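Local atomic coordinates of extracellular solute-binding protein family 1 (Pseudothermotoga lettingae, PDB entry 5CI5), a protein that binds alpha-D-tagatopyranose in its ligand pocket and probably serves as the extracellular sugar-binding component of an ABC transporter. Residues L140-K145 / Y283-H288; A146-A151 / R258-I263; K206-D211 / P371-Y376; A215-P220 / E399-A404. All blocks are in the same frame, centred on the assembly; numbering follows the deposited sequence.

Overall arrangement
The four contacts form two touching pairs. Interactions 1 and 2 meet in one antiparallel sheet, where strand 140-144 lies between 283-286 and 261-264; their centres are 9 Å apart, and Leu142 N approaches Ala262 O at 2.9 Å, a probable hydrogen bond. Interactions 3 and 4, with centres 15 Å apart, join where Leu207 O meets Ala216 N at 2.8 Å, again a probable hydrogen bond. The two pairs do not touch: the centres of interactions 2 and 3 are 34 Å apart. The bound alpha-D-tagatopyranose lies about 7 Å from the side chain of Tyr376 in interaction 3 and about 11 Å from that of Leu142 in interaction 1.

Interaction 1: L140-K145 / Y283-H288; sequences LLLYNK and YSVALH
Leu141 and Ala286, like Tyr143 and Ser284, form hydrogen-bonded pairs of an antiparallel sheet in which strand 140-144 is the central one of three, beside the outer strand 283-286. The axes of strands 140-144 and 283-286 approach to 4.7 Å, with their N-to-C directions at 159°. Four backbone bonds establish the register: both Leu141 N to Ala286 O and the return bond from Ala286 N to Leu141 O measure 2.9 Å, and the Tyr143–Ser284 pair repeats the exchange with straighter N-H approaches.

Burial separates the two faces. Leu142, Tyr283 and Val285 are packed in under helix 268-275; Leu142 CD1 wedges between Tyr283 CD2, at 3.8 Å, and Val285 CG1, while Leu140 CD1 lies 4.0 Å from Val285 CB next to it. The solvent side is at the partly exposed Ala286, where a water enters. Here Tyr143 holds CG between its backbone N and carbonyl carbon (chi1 67°), which swings the ring across to strand 283-286. Tyr143 CE1 comes within 3.8 Å of Val285 C, which lies at the ring edge, and within 4.1 Å of Ala286 CB. The phenol oxygen is also hydrogen-bonded to Pro155 O, anchoring the ring to the adjoining loop. Cutting Tyr143 back to an alanine removes ring and hydroxyl, which is likely to leave a gap beside Ser284 CB and Pro155 O and the water without their shared partner. That water lies in the ring plane at its edge, 2.8 Å from Tyr143 OH, and donates a hydrogen bond to Val285 O.

Interaction 2: A146-A151 / R258-I263; sequences AMFEKA and RVAMAI
Met147, a selenomethionine, reaches Ala260 through a chain that leaves with CG anti to the carbonyl carbon (chi1 -66°), runs extended through chi2 and bends at chi3 (75°). The bend folds CE against the backbone ahead of strand 261-264: Met147 SE approaches Val259 C at 3.5 Å, and Met147 CE approaches Arg258 C at 3.6 Å. The stem of the same side chain meets the small methyl of Ala260, whose CB is 3.9 Å from both Met147 CB and Met147 SE.

One residue further along helix 145-150, Phe148 engages a second selenomethionine, Met261. The two side chains cross at about a right angle. Met261 CG lies in the plane of the ring, 3.9 Å from Phe148 CE1, and Met261 SE stands 5.2 Å from the centroid of the Phe148 ring. An offset of 79° from the ring normal identifies this as an edge-on Met-aromatic contact. Beside it, Ala260 O also lies near the ring plane.

The contact packs the short helix following strand 140-144 against the start of the neighbouring strand. Helix 162-172 contributes Ile172, which touches both Phe148 and Ala260. Across the two segments the evidence is apolar contact plus a selenium at a ring edge. This chemistry implies that, between these two segments, the helix is probably held by van der Waals contact; Asn144 OD1 bonds to Met147 N at its start, and backbone bonds of Ala260 to Asn144 and of Ala262 to Leu142 tie the second segment to strand 140-144.

Interaction 3: K206-D211 / P371-Y376; sequences KLLTDD and PPIPQY
Leu208 meets Pro371 and Ile373 where two loops of the solute-binding protein pack together, one following helix 190-202 and the other leading into helix 376-391. From its CB, which points toward the other loop, the chain leaves with CG anti to the carbonyl carbon (chi1 -51°); CB and CG form the stem, and the branch methyl CD1 does the touching. Leu208 CD1 lies 3.7 Å from Pro371 CG and 4.0 Å from Pro371 CB, the two side chains crossing at about a right angle. Leu208 CD1 also meets Ile373 CD1 at 3.7 Å, tip to tip. Val408 and Ile379, from two helices, add further apolar contacts to Leu208.

The preceding residue works on the next part of the proline ring. Leu207 CD2 is 3.8 Å from Pro371 CD, and the same Leu207 CD2 sits at the edge of the Tyr376 ring, 4.2 Å from Tyr376 CE1. Pro371 is therefore touched by both leucines, CG by one and CD by the other. On the 371-376 side, a type I beta turn from Ile373 to Tyr376 closes with Tyr376 N bonded to Ile373 O, bringing Ile373 and Tyr376 to the same cluster.

The phenol oxygen of Tyr376 is hydrogen-bonded to Glu190, a residue of the tagatose pocket, and Pro371 directly follows the pocket residue Arg370. Every pair across the segments is carbon on carbon, which implies that van der Waals packing holds the two loops together; the cluster is probably second-shell to the pocket through Tyr376 and Glu190.

Interaction 4: A215-P220 / E399-A404; sequences AAFDSP and EAIKIA
An inverse gamma turn centred on Asp218, immediately before the N-cap Ser219 of helix 220-234, docks against helix 397-413 through Phe217, Asp218, Ile401 and Ala404. The Phe217 ring carries the apolar share. Its CG is held between the backbone N and the carbonyl carbon (chi1 60°), a setting that directs the ring at the helix. There Phe217 CD1 meets Ile401 CG1 at 3.8 Å, and Phe217 CE1 meets Ala404 CB at 3.9 Å. Ile401 CG1 and Ala404 C both lie near the ring plane, the latter 3.7 Å from Phe217 CZ, so the helix receives the ring by its edge. The side chains of Phe217 and Ile401 lie alongside, pointing opposite ways, with Ile401 CD1 3.4 Å from Phe217 O.

Other helices complete the surroundings: Phe217 touches Tyr196 and Leu200 of helix 190-202 as well as Ile383 of helix 376-391. A serine in its place would probably open a gap between these helices and leave Ile401 and Ala404 without their aromatic neighbour.

The exposed margin is polar. Asp218 OD1 lies 3.5 Å from Ile401 CG2, while OD2 turns toward the backbone of Lys402. The ammonium group of Lys402 is instead paired with Glu406 on its own helix. A single water spans the remaining distance, donating to Asp218 OD2 at 2.8 Å and to Lys402 O at 3.0 Å.

Interaction 1: L140-K145 / Y283-H288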
loop_
_atom_site.group_PDB
_atom_site.type_symbol
_atom_site.label_atom_id
_atom_site.label_comp_id
_atom_site.label_asym_id
_atom_site.label_seq_id
_atom_site.Cartn_x
_atom_site.Cartn_y
_atom_site.Cartn_z
ATOM N N LEU A 140 3.094 -8.657 -1.039
ATOM C CA LEU A 140 3.836 -9.915 -1.140
ATOM C C LEU A 140 4.672 -10.140 0.103
ATOM O O LEU A 140 4.786 -9.254 0.958
ATOM C CB LEU A 140 4.751 -9.904 -2.366
ATOM C CG LEU A 140 4.094 -9.660 -3.722
ATOM C CD1 LEU A 140 5.132 -9.201 -4.724
ATOM C CD2 LEU A 140 3.414 -10.916 -4.195
ATOM N N LEU A 141 5.251 -11.331 0.191
ATOM C CA LEU A 141 6.318 -11.561 1.153
ATOM C C LEU A 141 7.588 -10.900 0.622
ATOM O O LEU A 141 8.036 -11.209 -0.481
ATOM C CB LEU A 141 6.539 -13.042 1.378
ATOM C CG LEU A 141 7.580 -13.410 2.409
ATOM C CD1 LEU A 141 7.048 -13.151 3.812
ATOM C CD2 LEU A 141 8.023 -14.858 2.251
ATOM N N LEU A 142 8.123 -9.985 1.423
ATOM C CA LEU A 142 9.462 -9.403 1.244
ATOM C C LEU A 142 10.412 -10.110 2.186
ATOM O O LEU A 142 10.097 -10.247 3.360
ATOM C CB LEU A 142 9.408 -7.898 1.554
ATOM C CG LEU A 142 10.688 -7.085 1.408
ATOM C CD1 LEU A 142 11.090 -6.925 -0.057
ATOM C CD2 LEU A 142 10.478 -5.698 2.053
ATOM N N TYR A 143 11.551 -10.591 1.692
ATOM C CA TYR A 143 12.430 -11.338 2.568
ATOM C C TYR A 143 13.898 -11.171 2.222
ATOM O O TYR A 143 14.260 -10.807 1.105
ATOM C CB TYR A 143 12.027 -12.826 2.555
ATOM C CG TYR A 143 12.252 -13.560 1.248
ATOM C CD1 TYR A 143 11.300 -13.508 0.225
ATOM C CD2 TYR A 143 13.391 -14.341 1.047
ATOM C CE1 TYR A 143 11.490 -14.180 -0.960
ATOM C CE2 TYR A 143 13.588 -15.018 -0.146
ATOM C CZ TYR A 143 12.634 -14.943 -1.136
ATOM O OH TYR A 143 12.819 -15.612 -2.324
ATOM N N ASN A 144 14.721 -11.485 3.222
ATOM C CA ASN A 144 16.146 -11.220 3.242
ATOM C C ASN A 144 16.880 -12.533 3.011
ATOM O O ASN A 144 16.820 -13.433 3.841
ATOM C CB ASN A 144 16.508 -10.586 4.596
ATOM C CG ASN A 144 17.988 -10.225 4.728
ATOM O OD1 ASN A 144 18.868 -11.000 4.366
ATOM N ND2 ASN A 144 18.256 -9.029 5.232
ATOM N N LYS A 145 17.587 -12.630 1.891
ATOM C CA LYS A 145 18.235 -13.872 1.502
ATOM C C LYS A 145 19.371 -14.266 2.439
ATOM O O LYS A 145 19.524 -15.447 2.781
ATOM C CB LYS A 145 18.765 -13.741 0.082
ATOM C CG LYS A 145 17.683 -13.791 -0.998
ATOM C CD LYS A 145 18.342 -13.648 -2.368
ATOM C CE LYS A 145 17.589 -14.367 -3.459
ATOM N NZ LYS A 145 18.444 -14.447 -4.684
ATOM N N TYR A 283 17.841 -9.576 -1.371
ATOM C CA TYR A 283 16.468 -9.637 -0.890
ATOM C C TYR A 283 15.583 -9.989 -2.066
ATOM O O TYR A 283 15.967 -9.795 -3.228
ATOM C CB TYR A 283 16.037 -8.303 -0.266
ATOM C CG TYR A 283 15.761 -7.219 -1.285
ATOM C CD1 TYR A 283 16.779 -6.353 -1.698
ATOM C CD2 TYR A 283 14.491 -7.051 -1.847
ATOM C CE1 TYR A 283 16.550 -5.389 -2.625
ATOM C CE2 TYR A 283 14.250 -6.080 -2.772
ATOM C CZ TYR A 283 15.278 -5.239 -3.157
ATOM O OH TYR A 283 15.061 -4.254 -4.091
ATOM N N SER A 284 14.396 -10.542 -1.793
ATOM C CA SER A 284 13.452 -10.805 -2.865
ATOM C C SER A 284 12.010 -10.726 -2.396
ATOM O O SER A 284 11.737 -10.301 -1.260
ATOM C CB SER A 284 13.699 -12.170 -3.476
ATOM O OG SER A 284 13.090 -12.196 -4.759
ATOM N N VAL A 285 11.101 -11.113 -3.286
ATOM C CA VAL A 285 9.695 -11.178 -2.964
ATOM C C VAL A 285 9.146 -12.511 -3.428
ATOM O O VAL A 285 9.723 -13.166 -4.284
ATOM C CB VAL A 285 8.892 -10.034 -3.626
ATOM C CG1 VAL A 285 9.315 -8.704 -3.052
ATOM C CG2 VAL A 285 9.094 -10.055 -5.139
ATOM N N ALA A 286 8.023 -12.907 -2.846
ATOM C CA ALA A 286 7.323 -14.117 -3.229
ATOM C C ALA A 286 5.872 -13.946 -2.875
ATOM O O ALA A 286 5.527 -13.123 -2.022
ATOM C CB ALA A 286 7.891 -15.332 -2.521
ATOM N N LEU A 287 5.014 -14.729 -3.508
ATOM C CA LEU A 287 3.634 -14.801 -3.067
ATOM C C LEU A 287 3.598 -15.025 -1.549
ATOM O O LEU A 287 4.300 -15.890 -1.025
ATOM C CB LEU A 287 2.921 -15.935 -3.790
ATOM C CG LEU A 287 1.459 -16.196 -3.449
ATOM C CD1 LEU A 287 0.571 -15.004 -3.788
ATOM C CD2 LEU A 287 0.989 -17.428 -4.216
ATOM N N HIS A 288 2.797 -14.243 -0.827
ATOM C CA HIS A 288 2.813 -14.403 0.609
ATOM C C HIS A 288 2.308 -15.813 0.952
ATOM O O HIS A 288 1.351 -16.322 0.340
ATOM C CB HIS A 288 1.962 -13.344 1.312
ATOM C CG HIS A 288 2.215 -13.234 2.790
ATOM N ND1 HIS A 288 1.661 -14.097 3.710
ATOM C CD2 HIS A 288 2.938 -12.338 3.502
ATOM C CE1 HIS A 288 2.033 -13.737 4.926
ATOM N NE2 HIS A 288 2.830 -12.681 4.824
HETATM O O HOH W 1 11.030 -15.597 -4.480
#

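Interaction 2: A146-A151 / R258-I263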
loop_
_atom_site.group_PDB
_atom_site.type_symbol
_atom_site.label_atom_id
_atom_site.label_comp_id
_atom_site.label_asym_id
_atom_site.label_seq_id
_atom_site.Cartn_x
_atom_site.Cartn_y
_atom_site.Cartn_z
ATOM N N ALA A 146 20.148 -13.275 2.862
ATOM C CA ALA A 146 21.317 -13.541 3.686
ATOM C C ALA A 146 20.905 -14.092 5.034
ATOM O O ALA A 146 21.610 -14.918 5.611
ATOM C CB ALA A 146 22.138 -12.281 3.872
HETATM N N MSE A 147 19.768 -13.620 5.543
HETATM C CA MSE A 147 19.267 -14.084 6.827
HETATM C C MSE A 147 18.756 -15.506 6.715
HETATM O O MSE A 147 18.973 -16.287 7.627
HETATM C CB MSE A 147 18.191 -13.151 7.362
HETATM C CG MSE A 147 18.732 -11.784 7.704
HETATM SE SE MSE A 147 17.396 -10.633 8.482
HETATM C CE MSE A 147 17.315 -11.425 10.246
ATOM N N PHE A 148 18.112 -15.861 5.603
ATOM C CA PHE A 148 17.698 -17.252 5.383
ATOM C C PHE A 148 18.932 -18.154 5.399
ATOM O O PHE A 148 18.998 -19.167 6.118
ATOM C CB PHE A 148 16.932 -17.386 4.056
ATOM C CG PHE A 148 15.438 -17.215 4.202
ATOM C CD1 PHE A 148 14.902 -16.015 4.635
ATOM C CD2 PHE A 148 14.577 -18.248 3.890
ATOM C CE1 PHE A 148 13.537 -15.859 4.760
ATOM C CE2 PHE A 148 13.230 -18.094 4.018
ATOM C CZ PHE A 148 12.708 -16.902 4.459
ATOM N N GLU A 149 19.934 -17.739 4.640
ATOM C CA GLU A 149 21.151 -18.532 4.521
ATOM C C GLU A 149 21.818 -18.721 5.877
ATOM O O GLU A 149 22.223 -19.832 6.232
ATOM C CB GLU A 149 22.108 -17.878 3.523
ATOM C CG GLU A 149 23.368 -18.704 3.263
ATOM C CD GLU A 149 24.343 -18.037 2.317
ATOM O OE1 GLU A 149 24.056 -16.945 1.779
ATOM O OE2 GLU A 149 25.425 -18.611 2.122
ATOM N N LYS A 150 21.916 -17.646 6.646
ATOM C CA LYS A 150 22.547 -17.719 7.964
ATOM C C LYS A 150 21.815 -18.717 8.875
ATOM O O LYS A 150 22.443 -19.417 9.682
ATOM C CB LYS A 150 22.584 -16.319 8.597
ATOM C CG LYS A 150 23.199 -16.250 9.978
ATOM C CD LYS A 150 24.712 -16.220 9.895
ATOM C CE LYS A 150 25.360 -16.347 11.273
ATOM N NZ LYS A 150 25.017 -17.634 11.950
ATOM N N ALA A 151 20.492 -18.813 8.712
ATOM C CA ALA A 151 19.671 -19.712 9.525
ATOM C C ALA A 151 19.600 -21.135 8.956
ATOM O O ALA A 151 18.861 -21.987 9.474
ATOM C CB ALA A 151 18.258 -19.134 9.666
ATOM N N ARG A 258 18.107 -7.494 10.447
ATOM C CA ARG A 258 17.497 -7.815 11.740
ATOM C C ARG A 258 16.092 -8.382 11.621
ATOM O O ARG A 258 15.607 -8.982 12.562
ATOM C CB ARG A 258 17.451 -6.575 12.619
ATOM C CG ARG A 258 18.853 -6.052 12.922
ATOM C CD ARG A 258 18.913 -5.406 14.261
ATOM N NE ARG A 258 18.045 -4.250 14.325
ATOM C CZ ARG A 258 16.918 -4.169 15.023
ATOM N NH1 ARG A 258 16.240 -3.036 14.985
ATOM N NH2 ARG A 258 16.453 -5.186 15.744
ATOM N N VAL A 259 15.439 -8.181 10.479
ATOM C CA VAL A 259 14.093 -8.747 10.260
ATOM C C VAL A 259 14.086 -9.444 8.926
ATOM O O VAL A 259 14.312 -8.818 7.913
ATOM C CB VAL A 259 12.991 -7.671 10.298
ATOM C CG1 VAL A 259 11.600 -8.268 9.898
ATOM C CG2 VAL A 259 12.914 -7.098 11.661
ATOM N N ALA A 260 13.803 -10.748 8.922
ATOM C CA ALA A 260 14.010 -11.556 7.727
ATOM C C ALA A 260 12.849 -11.565 6.766
ATOM O O ALA A 260 13.056 -11.841 5.587
ATOM C CB ALA A 260 14.339 -12.977 8.114
HETATM N N MSE A 261 11.643 -11.305 7.267
HETATM C CA MSE A 261 10.435 -11.370 6.444
HETATM C C MSE A 261 9.493 -10.280 6.892
HETATM O O MSE A 261 9.391 -10.015 8.080
HETATM C CB MSE A 261 9.721 -12.723 6.566
HETATM C CG MSE A 261 10.462 -13.891 5.987
HETATM SE SE MSE A 261 9.428 -15.528 6.104
HETATM C CE MSE A 261 10.025 -16.169 7.830
ATOM N N ALA A 262 8.786 -9.698 5.932
ATOM C CA ALA A 262 7.723 -8.741 6.211
ATOM C C ALA A 262 6.768 -8.729 5.044
ATOM O O ALA A 262 7.013 -9.367 4.024
ATOM C CB ALA A 262 8.295 -7.349 6.430
ATOM N N ILE A 263 5.683 -7.990 5.178
ATOM C CA ILE A 263 4.841 -7.712 4.037
ATOM C C ILE A 263 5.381 -6.483 3.325
ATOM O O ILE A 263 5.693 -5.486 3.959
ATOM C CB ILE A 263 3.357 -7.537 4.457
ATOM C CG1 ILE A 263 2.847 -8.856 5.018
ATOM C CG2 ILE A 263 2.534 -7.090 3.251
ATOM C CD1 ILE A 263 1.454 -8.815 5.540
#

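Interaction 3: K206-D211 / P371-Y376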
loop_
_atom_site.group_PDB
_atom_site.type_symbol
_atom_site.label_atom_id
_atom_site.label_comp_id
_atom_site.label_asym_id
_atom_site.label_seq_id
_atom_site.Cartn_x
_atom_site.Cartn_y
_atom_site.Cartn_z
ATOM N N LYS A 206 -13.225 -12.948 3.675
ATOM C CA LYS A 206 -13.441 -11.712 2.933
ATOM C C LYS A 206 -13.727 -10.622 3.940
ATOM O O LYS A 206 -14.208 -10.909 5.050
ATOM C CB LYS A 206 -14.628 -11.818 1.973
ATOM C CG LYS A 206 -14.579 -12.950 0.974
ATOM C CD LYS A 206 -15.873 -13.006 0.125
ATOM C CE LYS A 206 -17.140 -12.815 0.970
ATOM N NZ LYS A 206 -18.398 -13.144 0.234
ATOM N N LEU A 207 -13.460 -9.369 3.566
ATOM C CA LEU A 207 -13.660 -8.256 4.491
ATOM C C LEU A 207 -15.143 -7.893 4.626
ATOM O O LEU A 207 -15.725 -7.975 5.721
ATOM C CB LEU A 207 -12.845 -7.041 4.033
ATOM C CG LEU A 207 -12.844 -5.862 5.025
ATOM C CD1 LEU A 207 -12.039 -6.149 6.269
ATOM C CD2 LEU A 207 -12.329 -4.617 4.339
ATOM N N LEU A 208 -15.745 -7.482 3.514
ATOM C CA LEU A 208 -17.187 -7.258 3.436
ATOM C C LEU A 208 -17.844 -8.234 2.492
ATOM O O LEU A 208 -17.179 -8.902 1.683
ATOM C CB LEU A 208 -17.472 -5.830 2.959
ATOM C CG LEU A 208 -16.801 -4.637 3.647
ATOM C CD1 LEU A 208 -17.339 -3.319 3.028
ATOM C CD2 LEU A 208 -17.035 -4.654 5.151
ATOM N N THR A 209 -19.171 -8.315 2.584
ATOM C CA THR A 209 -19.932 -9.052 1.600
ATOM C C THR A 209 -19.740 -8.408 0.220
ATOM O O THR A 209 -19.306 -7.262 0.109
ATOM C CB THR A 209 -21.435 -9.108 1.985
ATOM O OG1 THR A 209 -21.975 -7.786 2.116
ATOM C CG2 THR A 209 -21.598 -9.843 3.319
ATOM N N ASP A 210 -20.025 -9.173 -0.830
ATOM C CA ASP A 210 -19.762 -8.727 -2.189
ATOM C C ASP A 210 -20.469 -7.432 -2.552
ATOM O O ASP A 210 -19.939 -6.664 -3.359
ATOM C CB ASP A 210 -20.157 -9.819 -3.181
ATOM C CG ASP A 210 -19.221 -11.008 -3.140
ATOM O OD1 ASP A 210 -18.151 -10.905 -2.498
ATOM O OD2 ASP A 210 -19.553 -12.043 -3.752
ATOM N N ASP A 211 -21.637 -7.176 -1.961
ATOM C CA ASP A 211 -22.374 -5.951 -2.240
ATOM C C ASP A 211 -22.042 -4.828 -1.237
ATOM O O ASP A 211 -22.727 -3.802 -1.206
ATOM C CB ASP A 211 -23.901 -6.217 -2.261
ATOM C CG ASP A 211 -24.491 -6.564 -0.886
ATOM O OD1 ASP A 211 -23.781 -6.566 0.143
ATOM O OD2 ASP A 211 -25.709 -6.832 -0.829
ATOM N N PRO A 371 -12.577 -2.228 -0.283
ATOM C CA PRO A 371 -13.841 -1.834 -0.922
ATOM C C PRO A 371 -13.881 -0.344 -1.299
ATOM O O PRO A 371 -13.580 0.500 -0.447
ATOM C CB PRO A 371 -14.889 -2.165 0.145
ATOM C CG PRO A 371 -14.163 -2.206 1.410
ATOM C CD PRO A 371 -12.762 -2.640 1.107
ATOM N N PRO A 372 -14.237 -0.034 -2.564
ATOM C CA PRO A 372 -14.199 1.360 -3.060
ATOM C C PRO A 372 -15.442 2.131 -2.622
ATOM O O PRO A 372 -16.290 2.546 -3.435
ATOM C CB PRO A 372 -14.125 1.179 -4.586
ATOM C CG PRO A 372 -14.893 -0.069 -4.813
ATOM C CD PRO A 372 -14.519 -0.977 -3.660
ATOM N N ILE A 373 -15.548 2.319 -1.312
ATOM C CA ILE A 373 -16.726 2.936 -0.705
ATOM C C ILE A 373 -16.305 3.984 0.287
ATOM O O ILE A 373 -15.207 3.917 0.878
ATOM C CB ILE A 373 -17.633 1.868 -0.018
ATOM C CG1 ILE A 373 -16.909 1.242 1.184
ATOM C CG2 ILE A 373 -18.057 0.818 -1.044
ATOM C CD1 ILE A 373 -17.722 0.195 1.948
ATOM N N PRO A 374 -17.170 4.979 0.495
ATOM C CA PRO A 374 -16.807 6.113 1.342
ATOM C C PRO A 374 -16.627 5.740 2.797
ATOM O O PRO A 374 -16.038 6.506 3.558
ATOM C CB PRO A 374 -17.994 7.083 1.160
ATOM C CG PRO A 374 -18.826 6.542 0.097
ATOM C CD PRO A 374 -18.533 5.105 -0.062
ATOM N N GLN A 375 -17.139 4.579 3.192
ATOM C CA GLN A 375 -17.024 4.120 4.562
ATOM C C GLN A 375 -15.669 3.464 4.870
ATOM O O GLN A 375 -15.401 3.136 6.035
ATOM C CB GLN A 375 -18.123 3.105 4.877
ATOM C CG GLN A 375 -19.516 3.700 4.869
ATOM C CD GLN A 375 -20.146 3.744 3.509
ATOM O OE1 GLN A 375 -19.565 3.348 2.497
ATOM N NE2 GLN A 375 -21.378 4.238 3.475
ATOM N N TYR A 376 -14.833 3.235 3.850
ATOM C CA TYR A 376 -13.694 2.348 4.055
ATOM C C TYR A 376 -12.739 2.871 5.171
ATOM O O TYR A 376 -12.312 2.105 6.031
ATOM C CB TYR A 376 -12.916 2.087 2.759
ATOM C CG TYR A 376 -11.688 1.280 3.115
ATOM C CD1 TYR A 376 -11.818 -0.038 3.548
ATOM C CD2 TYR A 376 -10.432 1.858 3.166
ATOM C CE1 TYR A 376 -10.731 -0.764 3.947
ATOM C CE2 TYR A 376 -9.340 1.128 3.577
ATOM C CZ TYR A 376 -9.496 -0.171 3.971
ATOM O OH TYR A 376 -8.425 -0.889 4.426
#

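Interaction 4: A215-P220 / E399-A404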
loop_
_atom_site.group_PDB
_atom_site.type_symbol
_atom_site.label_atom_id
_atom_site.label_comp_id
_atom_site.label_asym_id
_atom_site.label_seq_id
_atom_site.Cartn_x
_atom_site.Cartn_y
_atom_site.Cartn_z
ATOM N N ALA A 215 -20.335 -6.572 7.079
ATOM C CA ALA A 215 -19.069 -7.222 7.396
ATOM C C ALA A 215 -19.142 -8.710 7.119
ATOM O O ALA A 215 -20.171 -9.361 7.343
ATOM C CB ALA A 215 -18.684 -6.973 8.841
ATOM N N ALA A 216 -18.038 -9.256 6.643
ATOM C CA ALA A 216 -17.958 -10.679 6.325
ATOM C C ALA A 216 -16.824 -11.356 7.099
ATOM O O ALA A 216 -16.730 -12.581 7.111
ATOM C CB ALA A 216 -17.774 -10.882 4.829
ATOM N N PHE A 217 -15.962 -10.579 7.746
ATOM C CA PHE A 217 -14.767 -11.159 8.376
ATOM C C PHE A 217 -15.024 -11.831 9.721
ATOM O O PHE A 217 -14.139 -12.522 10.208
ATOM C CB PHE A 217 -13.656 -10.103 8.554
ATOM C CG PHE A 217 -14.043 -8.909 9.426
ATOM C CD1 PHE A 217 -13.846 -8.935 10.793
ATOM C CD2 PHE A 217 -14.570 -7.748 8.867
ATOM C CE1 PHE A 217 -14.171 -7.841 11.575
ATOM C CE2 PHE A 217 -14.906 -6.671 9.654
ATOM C CZ PHE A 217 -14.707 -6.719 11.008
ATOM N N ASP A 218 -16.193 -11.632 10.340
ATOM C CA ASP A 218 -16.513 -12.334 11.603
ATOM C C ASP A 218 -17.026 -13.736 11.261
ATOM O O ASP A 218 -18.234 -14.036 11.334
ATOM C CB ASP A 218 -17.538 -11.569 12.454
ATOM C CG ASP A 218 -17.715 -12.174 13.875
ATOM O OD1 ASP A 218 -16.933 -13.064 14.269
ATOM O OD2 ASP A 218 -18.632 -11.755 14.625
ATOM N N SER A 219 -16.073 -14.565 10.843
ATOM C CA SER A 219 -16.291 -15.884 10.299
ATOM C C SER A 219 -15.243 -16.809 10.904
ATOM O O SER A 219 -14.270 -16.348 11.493
ATOM C CB SER A 219 -16.133 -15.868 8.793
ATOM O OG SER A 219 -14.751 -15.573 8.471
ATOM N N PRO A 220 -15.410 -18.125 10.740
ATOM C CA PRO A 220 -14.340 -19.010 11.225
ATOM C C PRO A 220 -12.986 -18.703 10.568
ATOM O O PRO A 220 -11.939 -18.695 11.259
ATOM C CB PRO A 220 -14.861 -20.402 10.861
ATOM C CG PRO A 220 -16.351 -20.228 10.947
ATOM C CD PRO A 220 -16.615 -18.876 10.359
ATOM N N GLU A 399 -13.678 -11.944 21.167
ATOM C CA GLU A 399 -14.309 -10.702 21.614
ATOM C C GLU A 399 -14.015 -9.547 20.641
ATOM O O GLU A 399 -14.885 -8.729 20.329
ATOM C CB GLU A 399 -13.830 -10.341 23.021
ATOM C CG GLU A 399 -14.262 -11.300 24.111
ATOM C CD GLU A 399 -13.478 -11.143 25.432
ATOM O OE1 GLU A 399 -12.349 -10.592 25.445
ATOM O OE2 GLU A 399 -13.997 -11.596 26.475
ATOM N N ALA A 400 -12.785 -9.484 20.156
ATOM C CA ALA A 400 -12.353 -8.343 19.343
ATOM C C ALA A 400 -13.048 -8.350 17.986
ATOM O O ALA A 400 -13.453 -7.302 17.474
ATOM C CB ALA A 400 -10.846 -8.366 19.174
ATOM N N ILE A 401 -13.123 -9.521 17.369
ATOM C CA ILE A 401 -13.678 -9.654 16.033
ATOM C C ILE A 401 -15.207 -9.435 16.053
ATOM O O ILE A 401 -15.753 -8.844 15.122
ATOM C CB ILE A 401 -13.280 -11.040 15.423
ATOM C CG1 ILE A 401 -13.385 -11.033 13.892
ATOM C CG2 ILE A 401 -14.091 -12.168 16.049
ATOM C CD1 ILE A 401 -12.707 -12.246 13.227
ATOM N N LYS A 402 -15.882 -9.851 17.130
ATOM C CA LYS A 402 -17.294 -9.533 17.319
ATOM C C LYS A 402 -17.562 -8.034 17.308
ATOM O O LYS A 402 -18.441 -7.557 16.561
ATOM C CB LYS A 402 -17.802 -10.145 18.627
ATOM C CG LYS A 402 -19.260 -9.771 18.945
ATOM C CD LYS A 402 -19.657 -10.264 20.325
ATOM C CE LYS A 402 -21.066 -9.829 20.703
ATOM N NZ LYS A 402 -21.206 -8.357 20.944
ATOM N N ILE A 403 -16.816 -7.298 18.132
ATOM C CA ILE A 403 -16.974 -5.850 18.249
ATOM C C ILE A 403 -16.670 -5.143 16.939
ATOM O O ILE A 403 -17.428 -4.280 16.489
ATOM C CB ILE A 403 -16.077 -5.300 19.363
ATOM C CG1 ILE A 403 -16.649 -5.739 20.715
ATOM C CG2 ILE A 403 -15.986 -3.764 19.277
ATOM C CD1 ILE A 403 -15.741 -5.467 21.869
ATOM N N ALA A 404 -15.558 -5.512 16.310
ATOM C CA ALA A 404 -15.178 -4.880 15.062
ATOM C C ALA A 404 -16.241 -5.049 13.990
ATOM O O ALA A 404 -16.580 -4.106 13.277
ATOM C CB ALA A 404 -13.829 -5.446 14.574
HETATM O O HOH W 2 -20.172 -9.466 14.972
#